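Long-range contacts in DNA double-strand break repair nuclease NurA (Sulfolobus solfataricus, PDB 2YGK), which is a manganese-dependent nuclease that processes DNA ends in double-strand break repair, probably resecting the 5' strand together with the helicase HerA: residues A[54-59]-A[300-305]; A[129-134]-A[196-201]; A[254-259]-A[269-274]. One frame throughout, in Å; residues are numbered along the deposited sequence.

Contact 1: A[54-59]-A[300-305]; sequences FVAIDG and FPLLKA. With MN (manganese (II) ion), chain C.
Ala-56 and Asp-58 belong to the strand that leads into the manganese site of this RNase H-like nuclease, and here they rest on the first turn and a half of helix 300-309 through Pro-301, Leu-302 and Ala-305. Strand and helix run in roughly the same direction, their axes 7.1 Å apart and inclined by 31°. The centre of the contact is the methyl of Ala-56. Its CB lies 3.6 Å from CB of Pro-301 and equally close to CD2 of Leu-302, so a small residue sits between two larger neighbours and directly over the peptide that joins them. CB of Leu-302 does not point straight at the strand, but CG, set beside the backbone N (chi1 -84°), brings CD2 up to it, within 3.7 Å of the carbonyl O of Ile-57. One turn further on, CB of Ala-305 meets CB of Asp-58 at 3.9 Å and the backbone N of Asp-58 at 3.8 Å. Ile-57, whose CB points away from the helix, packs on Ala-120 and Glu-116 of helix 104-123. The strand's peptide groups pair with Tyr-129 and Leu-131 along one edge and with Val-79 along the other, and the interface with helix 300-309 is one of van der Waals contact. Toward the C-terminal end of the segment, the carboxylate of Asp-58 binds manganese through OD1 at 2.4 Å, and Asp-133 supplies a second ligand. The backbone N of Gly-59 also approaches OD1, although the modelled distance is too short to be trusted in detail. The chemistry is therefore divided along Asp-58: its CB is seated on an apolar helix surface, while its carboxylate extends to the metal, so the packing of the helix probably helps to place this ligand.

Contact 2: A[129-134]-A[196-201]; sequences YILMDG and NVLWIS. With MN (manganese (II) ion), chain C.
Strands 129-133 and 197-201 run side by side in the same direction, their axes 4.7 Å apart, as neighbouring parallel strands joined by a beta-alpha-beta crossover made of helices. Five backbone hydrogen bonds link them, in the alternating pattern of a parallel ladder: Ile-130 N to Asn-196 O, Leu-198 N to Ile-130 O, Met-132 N to Leu-198 O, Ile-200 N to Met-132 O and Gly-134 N to Ile-200 O. On one face Leu-131 and Leu-198 lie alongside each other, CD2 of Leu-131 being 3.6 Å from CB of Leu-198. The other face carries Met-132, present as selenomethionine, beside Trp-199. Its CG sits over the six-membered ring in a CH-pi contact, 3.7 Å from the ring centroid, and CG1 of Val-197 covers the same face near the rim. The bend at chi2 (-72°) takes SE to an oblique position 5.0 Å from that centroid, a Met-aromatic contact. Helix 104-123 closes over this pair through Leu-117. At the C-terminal end, CG of Asp-133 lies opposite the backbone N, beside the carbonyl carbon (chi1 177°), from where OD2 reaches the manganese at 2.5 Å. Its other oxygen, OD1, accepts a hydrogen bond of 2.8 Å from a water, whose further link to Ile-200 O is modelled unusually short and is doubtful in detail. Both oxygens of Asp-133 are thereby engaged, one by the metal and one by water, which should limit rotation of the carboxylate.

Contact 3: A[254-259]-A[269-274]; sequences MEYTTF and VIRVDI
Tyr-256 opens the contact by laying its side chain beside that of Asp-273, with CE2 of the tyrosine 3.7 Å from CG of the aspartate and the ring and carboxylate planes 69° apart. Its OH shares a water with OD2 of Asp-273. Thr-257 forms a hydrogen-bonded antiparallel pair with Ile-274, N to O and O to N, and its OG1 is bonded to the carbonyl O of Gly-276. Thr-258, in the non-hydrogen-bonded position facing Asp-273, carries the polar side-chain contact between the strands. With OG1 beside the backbone N (chi1 -58°), the hydroxyl donates to OD1 of Asp-273 at 2.7 Å, arriving from above the carboxylate plane, and receives a weak bond from NH2 of Arg-271 at 3.1 Å. Its methyl CG2 lies over a face of the guanidinium group. The aspartate and arginine also meet directly in a salt bridge, NE of Arg-271 reaching the syn lone pair of OD1 at 3.1 Å in the guanidinium plane. Phe-259 restores the hydrogen-bonded pairing with Val-272 and bends its ring back toward the partner strand (chi1 61°), where CB of Val-272 lies over one face, toward the rim, in a CH-pi contact 3.9 Å from the centroid. One face of this hairpin carries the Thr-258, Arg-271 and Asp-273 network; the other is mainly apolar. Leu-136 N bonds to OD2 and Ser-204 OG to NH1, which should fix the orientation of Arg-271 and Asp-273.

Overall arrangement
Contacts 2 and 3 lie within one mixed sheet, in which strands 255-262, 270-275, 197-201, 129-133 and 54-65 are consecutive, and contact 1 packs helix 300-309 against its strand 54-65. Contact 2 lies in the middle, its centre about 9 Å from those of contacts 1 and 3, which are themselves about 18 Å apart. It is probably hydrogen-bonded to both: Val-55 O meets Leu-131 N on one side, and Trp-199 N meets Asp-273 O on the other. Along the chain, contact 1 joins the first and last segments, with contacts 2 and 3 following in turn between them. Contacts 1 and 2 bring the two manganese ligands together on adjacent parallel strands, whereas contact 3 continues the sheet away from the metal.

Contact 1: A[54-59]-A[300-305]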
loop_
_atom_site.group_PDB
_atom_site.type_symbol
_atom_site.label_atom_id
_atom_site.label_comp_id
_atom_site.label_asym_id
_atom_site.label_seq_id
_atom_site.Cartn_x
_atom_site.Cartn_y
_atom_site.Cartn_z
ATOM N N PHE A 54 -9.775 -21.469 -23.370
ATOM C CA PHE A 54 -9.347 -20.241 -22.727
ATOM C C PHE A 54 -8.015 -20.477 -22.091
ATOM O O PHE A 54 -7.849 -21.480 -21.377
ATOM C CB PHE A 54 -10.319 -19.859 -21.624
ATOM C CG PHE A 54 -11.704 -19.576 -22.116
ATOM C CD1 PHE A 54 -12.059 -18.300 -22.523
ATOM C CD2 PHE A 54 -12.642 -20.596 -22.199
ATOM C CE1 PHE A 54 -13.344 -18.045 -22.996
ATOM C CE2 PHE A 54 -13.926 -20.341 -22.650
ATOM C CZ PHE A 54 -14.275 -19.059 -23.063
ATOM N N VAL A 55 -7.061 -19.572 -22.350
ATOM C CA VAL A 55 -5.807 -19.537 -21.612
ATOM C C VAL A 55 -5.928 -18.350 -20.674
ATOM O O VAL A 55 -6.071 -17.215 -21.122
ATOM C CB VAL A 55 -4.566 -19.359 -22.541
ATOM C CG1 VAL A 55 -3.276 -19.177 -21.704
ATOM C CG2 VAL A 55 -4.420 -20.527 -23.486
ATOM N N ALA A 56 -5.845 -18.592 -19.375
ATOM C CA ALA A 56 -5.870 -17.519 -18.382
ATOM C C ALA A 56 -4.464 -17.286 -17.792
ATOM O O ALA A 56 -3.717 -18.211 -17.588
ATOM C CB ALA A 56 -6.827 -17.858 -17.278
ATOM N N ILE A 57 -4.144 -16.029 -17.518
ATOM C CA ILE A 57 -2.911 -15.673 -16.916
ATOM C C ILE A 57 -3.219 -14.797 -15.732
ATOM O O ILE A 57 -3.982 -13.819 -15.874
ATOM C CB ILE A 57 -1.988 -14.881 -17.875
ATOM C CG1 ILE A 57 -1.536 -15.751 -19.079
ATOM C CG2 ILE A 57 -0.719 -14.374 -17.129
ATOM C CD1 ILE A 57 -2.237 -15.409 -20.383
ATOM N N ASP A 58 -2.620 -15.146 -14.576
ATOM C CA ASP A 58 -2.542 -14.238 -13.443
ATOM C C ASP A 58 -1.189 -14.265 -12.772
ATOM O O ASP A 58 -0.355 -15.187 -13.033
ATOM C CB ASP A 58 -3.609 -14.579 -12.400
ATOM C CG ASP A 58 -4.041 -13.359 -11.597
ATOM O OD1 ASP A 58 -3.330 -12.359 -11.547
ATOM O OD2 ASP A 58 -5.159 -13.360 -11.067
ATOM N N GLY A 59 -0.991 -13.327 -11.837
ATOM C CA GLY A 59 0.289 -13.217 -11.152
ATOM C C GLY A 59 0.193 -12.891 -9.686
ATOM O O GLY A 59 -0.847 -12.394 -9.208
ATOM N N PHE A 300 -13.297 -20.000 -14.126
ATOM C CA PHE A 300 -12.453 -20.824 -13.307
ATOM C C PHE A 300 -10.985 -20.759 -13.696
ATOM O O PHE A 300 -10.144 -20.727 -12.817
ATOM C CB PHE A 300 -12.913 -22.280 -13.244
ATOM C CG PHE A 300 -12.157 -23.069 -12.213
ATOM C CD1 PHE A 300 -12.254 -22.735 -10.881
ATOM C CD2 PHE A 300 -11.269 -24.056 -12.574
ATOM C CE1 PHE A 300 -11.534 -23.399 -9.935
ATOM C CE2 PHE A 300 -10.557 -24.756 -11.623
ATOM C CZ PHE A 300 -10.680 -24.425 -10.305
ATOM N N PRO A 301 -10.658 -20.755 -15.002
ATOM C CA PRO A 301 -9.262 -20.650 -15.390
ATOM C C PRO A 301 -8.505 -19.509 -14.703
ATOM O O PRO A 301 -7.362 -19.680 -14.287
ATOM C CB PRO A 301 -9.378 -20.411 -16.896
ATOM C CG PRO A 301 -10.482 -21.317 -17.278
ATOM C CD PRO A 301 -11.493 -21.100 -16.170
ATOM N N LEU A 302 -9.134 -18.349 -14.581
ATOM C CA LEU A 302 -8.519 -17.278 -13.844
ATOM C C LEU A 302 -8.444 -17.593 -12.354
ATOM O O LEU A 302 -7.389 -17.491 -11.744
ATOM C CB LEU A 302 -9.302 -15.997 -14.036
ATOM C CG LEU A 302 -8.910 -15.260 -15.297
ATOM C CD1 LEU A 302 -9.733 -13.995 -15.426
ATOM C CD2 LEU A 302 -7.436 -14.923 -15.244
ATOM N N LEU A 303 -9.561 -17.944 -11.742
ATOM C CA LEU A 303 -9.529 -18.252 -10.314
ATOM C C LEU A 303 -8.394 -19.215 -9.977
ATOM O O LEU A 303 -7.767 -19.089 -8.944
ATOM C CB LEU A 303 -10.866 -18.808 -9.835
ATOM C CG LEU A 303 -10.926 -19.159 -8.340
ATOM C CD1 LEU A 303 -10.500 -17.975 -7.479
ATOM C CD2 LEU A 303 -12.332 -19.671 -7.905
ATOM N N LYS A 304 -8.131 -20.156 -10.861
ATOM C CA LYS A 304 -7.131 -21.172 -10.626
ATOM C C LYS A 304 -5.782 -20.559 -10.768
ATOM O O LYS A 304 -4.921 -20.753 -9.921
ATOM C CB LYS A 304 -7.242 -22.339 -11.619
ATOM C CG LYS A 304 -6.204 -23.431 -11.350
ATOM C CD LYS A 304 -6.038 -24.362 -12.581
ATOM C CE LYS A 304 -4.814 -25.314 -12.431
ATOM N NZ LYS A 304 -4.571 -25.844 -11.074
ATOM N N ALA A 305 -5.589 -19.829 -11.848
ATOM C CA ALA A 305 -4.325 -19.147 -12.061
ATOM C C ALA A 305 -4.014 -18.316 -10.830
ATOM O O ALA A 305 -2.901 -18.355 -10.300
ATOM C CB ALA A 305 -4.387 -18.279 -13.284
HETATM MN MN MN C . -3.531 -10.193 -10.530
#

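Contact 2: A[129-134]-A[196-201]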
loop_
_atom_site.group_PDB
_atom_site.type_symbol
_atom_site.label_atom_id
_atom_site.label_comp_id
_atom_site.label_asym_id
_atom_site.label_seq_id
_atom_site.Cartn_x
_atom_site.Cartn_y
_atom_site.Cartn_z
ATOM N N TYR A 129 -9.432 -17.732 -26.789
ATOM C CA TYR A 129 -9.386 -16.466 -26.099
ATOM C C TYR A 129 -8.307 -16.492 -25.014
ATOM O O TYR A 129 -7.897 -17.572 -24.531
ATOM C CB TYR A 129 -10.716 -16.191 -25.427
ATOM C CG TYR A 129 -11.898 -15.926 -26.327
ATOM C CD1 TYR A 129 -12.228 -14.624 -26.688
ATOM C CD2 TYR A 129 -12.741 -16.947 -26.726
ATOM C CE1 TYR A 129 -13.350 -14.336 -27.469
ATOM C CE2 TYR A 129 -13.880 -16.680 -27.528
ATOM C CZ TYR A 129 -14.178 -15.361 -27.895
ATOM O OH TYR A 129 -15.294 -15.046 -28.680
ATOM N N ILE A 130 -7.850 -15.301 -24.644
ATOM C CA ILE A 130 -6.888 -15.145 -23.565
ATOM C C ILE A 130 -7.544 -14.299 -22.504
ATOM O O ILE A 130 -8.052 -13.238 -22.797
ATOM C CB ILE A 130 -5.615 -14.433 -24.036
ATOM C CG1 ILE A 130 -4.943 -15.227 -25.144
ATOM C CG2 ILE A 130 -4.605 -14.268 -22.881
ATOM C CD1 ILE A 130 -3.739 -14.525 -25.664
ATOM N N LEU A 131 -7.561 -14.785 -21.275
ATOM C CA LEU A 131 -8.109 -14.028 -20.163
ATOM C C LEU A 131 -6.982 -13.506 -19.294
ATOM O O LEU A 131 -6.258 -14.287 -18.683
ATOM C CB LEU A 131 -9.006 -14.913 -19.314
ATOM C CG LEU A 131 -9.999 -15.740 -20.092
ATOM C CD1 LEU A 131 -10.869 -16.526 -19.123
ATOM C CD2 LEU A 131 -10.831 -14.783 -20.979
HETATM N N MSE A 132 -6.844 -12.189 -19.238
HETATM C CA MSE A 132 -5.967 -11.534 -18.291
HETATM C C MSE A 132 -6.783 -11.049 -17.101
HETATM O O MSE A 132 -7.955 -10.665 -17.258
HETATM C CB MSE A 132 -5.313 -10.283 -18.903
HETATM C CG MSE A 132 -4.709 -10.459 -20.290
HETATM SE SE MSE A 132 -3.092 -11.499 -20.318
HETATM C CE MSE A 132 -2.058 -10.547 -19.009
ATOM N N ASP A 133 -6.118 -10.998 -15.942
ATOM C CA ASP A 133 -6.681 -10.494 -14.705
ATOM C C ASP A 133 -6.267 -9.051 -14.504
ATOM O O ASP A 133 -5.117 -8.774 -14.291
ATOM C CB ASP A 133 -6.168 -11.316 -13.538
ATOM C CG ASP A 133 -6.665 -10.808 -12.215
ATOM O OD1 ASP A 133 -7.869 -10.685 -12.050
ATOM O OD2 ASP A 133 -5.867 -10.546 -11.323
ATOM N N GLY A 134 -7.206 -8.135 -14.573
ATOM C CA GLY A 134 -6.897 -6.728 -14.567
ATOM C C GLY A 134 -7.356 -5.980 -15.807
ATOM O O GLY A 134 -7.486 -6.540 -16.895
ATOM N N ASN A 196 -9.051 -11.146 -29.383
ATOM C CA ASN A 196 -9.110 -12.427 -28.675
ATOM C C ASN A 196 -8.667 -12.308 -27.198
ATOM O O ASN A 196 -8.677 -13.285 -26.456
ATOM C CB ASN A 196 -8.246 -13.476 -29.402
ATOM C CG ASN A 196 -8.710 -13.757 -30.868
ATOM O OD1 ASN A 196 -9.876 -13.589 -31.235
ATOM N ND2 ASN A 196 -7.763 -14.211 -31.690
ATOM N N VAL A 197 -8.255 -11.120 -26.772
ATOM C CA VAL A 197 -7.823 -10.931 -25.394
ATOM C C VAL A 197 -8.937 -10.251 -24.586
ATOM O O VAL A 197 -9.458 -9.193 -24.975
ATOM C CB VAL A 197 -6.545 -10.079 -25.277
ATOM C CG1 VAL A 197 -6.015 -10.202 -23.894
ATOM C CG2 VAL A 197 -5.528 -10.517 -26.275
ATOM N N LEU A 198 -9.290 -10.868 -23.466
ATOM C CA LEU A 198 -10.322 -10.359 -22.604
ATOM C C LEU A 198 -9.636 -9.982 -21.344
ATOM O O LEU A 198 -9.035 -10.822 -20.688
ATOM C CB LEU A 198 -11.363 -11.430 -22.317
ATOM C CG LEU A 198 -12.104 -11.961 -23.546
ATOM C CD1 LEU A 198 -13.178 -12.898 -23.110
ATOM C CD2 LEU A 198 -12.677 -10.817 -24.393
ATOM N N TRP A 199 -9.744 -8.711 -21.003
ATOM C CA TRP A 199 -9.124 -8.195 -19.850
ATOM C C TRP A 199 -10.197 -8.040 -18.776
ATOM O O TRP A 199 -10.979 -7.090 -18.794
ATOM C CB TRP A 199 -8.510 -6.845 -20.202
ATOM C CG TRP A 199 -7.559 -6.888 -21.369
ATOM C CD1 TRP A 199 -7.872 -6.832 -22.710
ATOM C CD2 TRP A 199 -6.142 -6.935 -21.300
ATOM N NE1 TRP A 199 -6.731 -6.864 -23.470
ATOM C CE2 TRP A 199 -5.653 -6.923 -22.630
ATOM C CE3 TRP A 199 -5.228 -6.971 -20.238
ATOM C CZ2 TRP A 199 -4.292 -6.951 -22.925
ATOM C CZ3 TRP A 199 -3.896 -6.998 -20.525
ATOM C CH2 TRP A 199 -3.433 -6.990 -21.875
ATOM N N ILE A 200 -10.192 -8.927 -17.800
ATOM C CA ILE A 200 -11.289 -9.012 -16.863
ATOM C C ILE A 200 -10.908 -8.552 -15.468
ATOM O O ILE A 200 -9.864 -8.976 -14.953
ATOM C CB ILE A 200 -11.751 -10.446 -16.791
ATOM C CG1 ILE A 200 -12.340 -10.819 -18.158
ATOM C CG2 ILE A 200 -12.733 -10.635 -15.691
ATOM C CD1 ILE A 200 -12.765 -12.219 -18.256
ATOM N N SER A 201 -11.753 -7.717 -14.859
ATOM C CA SER A 201 -11.549 -7.302 -13.500
ATOM C C SER A 201 -12.811 -7.364 -12.635
ATOM O O SER A 201 -13.887 -7.051 -13.087
ATOM C CB SER A 201 -10.879 -5.880 -13.403
ATOM O OG SER A 201 -11.456 -4.877 -14.239
HETATM MN MN MN C . -3.531 -10.193 -10.530
HETATM O O HOH W 1 -10.444 -10.321 -12.973
#

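Contact 3: A[254-259]-A[269-274]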
loop_
_atom_site.group_PDB
_atom_site.type_symbol
_atom_site.label_atom_id
_atom_site.label_comp_id
_atom_site.label_asym_id
_atom_site.label_seq_id
_atom_site.Cartn_x
_atom_site.Cartn_y
_atom_site.Cartn_z
HETATM N N MSE A 254 -5.320 3.097 -30.099
HETATM C CA MSE A 254 -6.127 1.932 -29.825
HETATM C C MSE A 254 -7.378 2.444 -29.167
HETATM O O MSE A 254 -7.320 3.188 -28.192
HETATM C CB MSE A 254 -5.418 0.858 -28.985
HETATM C CG MSE A 254 -4.568 -0.115 -29.834
HETATM SE SE MSE A 254 -5.255 -0.555 -31.676
HETATM C CE MSE A 254 -3.692 -1.492 -32.350
ATOM N N GLU A 255 -8.501 2.099 -29.781
ATOM C CA GLU A 255 -9.800 2.285 -29.190
ATOM C C GLU A 255 -10.261 0.905 -28.754
ATOM O O GLU A 255 -10.174 -0.065 -29.518
ATOM C CB GLU A 255 -10.789 2.898 -30.193
ATOM C CG GLU A 255 -10.666 4.420 -30.323
ATOM C CD GLU A 255 -11.903 5.069 -30.956
ATOM O OE1 GLU A 255 -12.356 4.632 -32.052
ATOM O OE2 GLU A 255 -12.417 6.031 -30.345
ATOM N N TYR A 256 -10.744 0.817 -27.521
ATOM C CA TYR A 256 -11.250 -0.435 -27.014
ATOM C C TYR A 256 -12.662 -0.298 -26.504
ATOM O O TYR A 256 -13.186 0.804 -26.370
ATOM C CB TYR A 256 -10.315 -1.019 -25.956
ATOM C CG TYR A 256 -10.180 -0.250 -24.677
ATOM C CD1 TYR A 256 -9.409 0.898 -24.609
ATOM C CD2 TYR A 256 -10.767 -0.711 -23.516
ATOM C CE1 TYR A 256 -9.260 1.604 -23.405
ATOM C CE2 TYR A 256 -10.637 -0.040 -22.321
ATOM C CZ TYR A 256 -9.883 1.121 -22.261
ATOM O OH TYR A 256 -9.753 1.773 -21.056
ATOM N N THR A 257 -13.283 -1.445 -26.256
ATOM C CA THR A 257 -14.638 -1.489 -25.760
ATOM C C THR A 257 -14.654 -2.051 -24.342
ATOM O O THR A 257 -13.971 -3.033 -24.054
ATOM C CB THR A 257 -15.520 -2.355 -26.647
ATOM O OG1 THR A 257 -15.481 -1.857 -27.981
ATOM C CG2 THR A 257 -16.947 -2.312 -26.172
ATOM N N THR A 258 -15.441 -1.412 -23.475
ATOM C CA THR A 258 -15.718 -1.944 -22.172
ATOM C C THR A 258 -17.197 -2.307 -22.099
ATOM O O THR A 258 -18.048 -1.617 -22.648
ATOM C CB THR A 258 -15.322 -0.936 -21.071
ATOM O OG1 THR A 258 -13.922 -0.607 -21.197
ATOM C CG2 THR A 258 -15.543 -1.527 -19.694
ATOM N N PHE A 259 -17.496 -3.431 -21.467
ATOM C CA PHE A 259 -18.839 -3.669 -20.947
ATOM C C PHE A 259 -18.720 -4.344 -19.597
ATOM O O PHE A 259 -17.665 -4.877 -19.264
ATOM C CB PHE A 259 -19.680 -4.518 -21.899
ATOM C CG PHE A 259 -19.129 -5.885 -22.163
ATOM C CD1 PHE A 259 -18.199 -6.093 -23.156
ATOM C CD2 PHE A 259 -19.568 -6.969 -21.453
ATOM C CE1 PHE A 259 -17.668 -7.389 -23.408
ATOM C CE2 PHE A 259 -19.053 -8.264 -21.710
ATOM C CZ PHE A 259 -18.101 -8.458 -22.675
ATOM N N VAL A 269 -20.724 -8.790 -10.701
ATOM C CA VAL A 269 -20.561 -8.215 -12.005
ATOM C C VAL A 269 -19.059 -8.050 -12.208
ATOM O O VAL A 269 -18.329 -7.613 -11.283
ATOM C CB VAL A 269 -21.236 -6.838 -12.089
ATOM C CG1 VAL A 269 -20.951 -6.176 -13.427
ATOM C CG2 VAL A 269 -22.781 -6.940 -11.828
ATOM N N ILE A 270 -18.599 -8.374 -13.420
ATOM C CA ILE A 270 -17.207 -8.145 -13.812
ATOM C C ILE A 270 -17.129 -7.148 -14.974
ATOM O O ILE A 270 -18.092 -7.004 -15.741
ATOM C CB ILE A 270 -16.538 -9.445 -14.233
ATOM C CG1 ILE A 270 -17.199 -10.035 -15.473
ATOM C CG2 ILE A 270 -16.596 -10.455 -13.114
ATOM C CD1 ILE A 270 -16.596 -11.380 -15.953
ATOM N N ARG A 271 -15.987 -6.456 -15.083
ATOM C CA ARG A 271 -15.687 -5.574 -16.207
ATOM C C ARG A 271 -14.896 -6.343 -17.254
ATOM O O ARG A 271 -13.941 -7.052 -16.926
ATOM C CB ARG A 271 -14.826 -4.415 -15.738
ATOM C CG ARG A 271 -14.593 -3.344 -16.809
ATOM C CD ARG A 271 -13.538 -2.323 -16.371
ATOM N NE ARG A 271 -13.207 -1.410 -17.474
ATOM C CZ ARG A 271 -13.230 -0.077 -17.415
ATOM N NH1 ARG A 271 -13.556 0.588 -16.288
ATOM N NH2 ARG A 271 -12.936 0.615 -18.509
ATOM N N VAL A 272 -15.266 -6.195 -18.522
ATOM C CA VAL A 272 -14.482 -6.795 -19.599
ATOM C C VAL A 272 -14.036 -5.701 -20.543
ATOM O O VAL A 272 -14.869 -4.936 -21.011
ATOM C CB VAL A 272 -15.296 -7.797 -20.404
ATOM C CG1 VAL A 272 -14.442 -8.356 -21.476
ATOM C CG2 VAL A 272 -15.861 -8.924 -19.527
ATOM N N ASP A 273 -12.739 -5.629 -20.827
ATOM C CA ASP A 273 -12.211 -4.775 -21.887
ATOM C C ASP A 273 -11.736 -5.658 -23.013
ATOM O O ASP A 273 -11.032 -6.619 -22.791
ATOM C CB ASP A 273 -11.022 -3.962 -21.421
ATOM C CG ASP A 273 -11.337 -3.067 -20.237
ATOM O OD1 ASP A 273 -12.513 -2.693 -20.167
ATOM O OD2 ASP A 273 -10.405 -2.780 -19.387
ATOM N N ILE A 274 -12.096 -5.310 -24.232
ATOM C CA ILE A 274 -11.687 -6.062 -25.397
ATOM C C ILE A 274 -11.271 -5.049 -26.461
ATOM O O ILE A 274 -12.028 -4.170 -26.774
ATOM C CB ILE A 274 -12.841 -7.034 -25.857
ATOM C CG1 ILE A 274 -12.576 -7.642 -27.222
ATOM C CG2 ILE A 274 -14.153 -6.350 -25.925
ATOM C CD1 ILE A 274 -13.632 -8.682 -27.576
HETATM O O HOH W 2 -9.320 -0.500 -18.993
#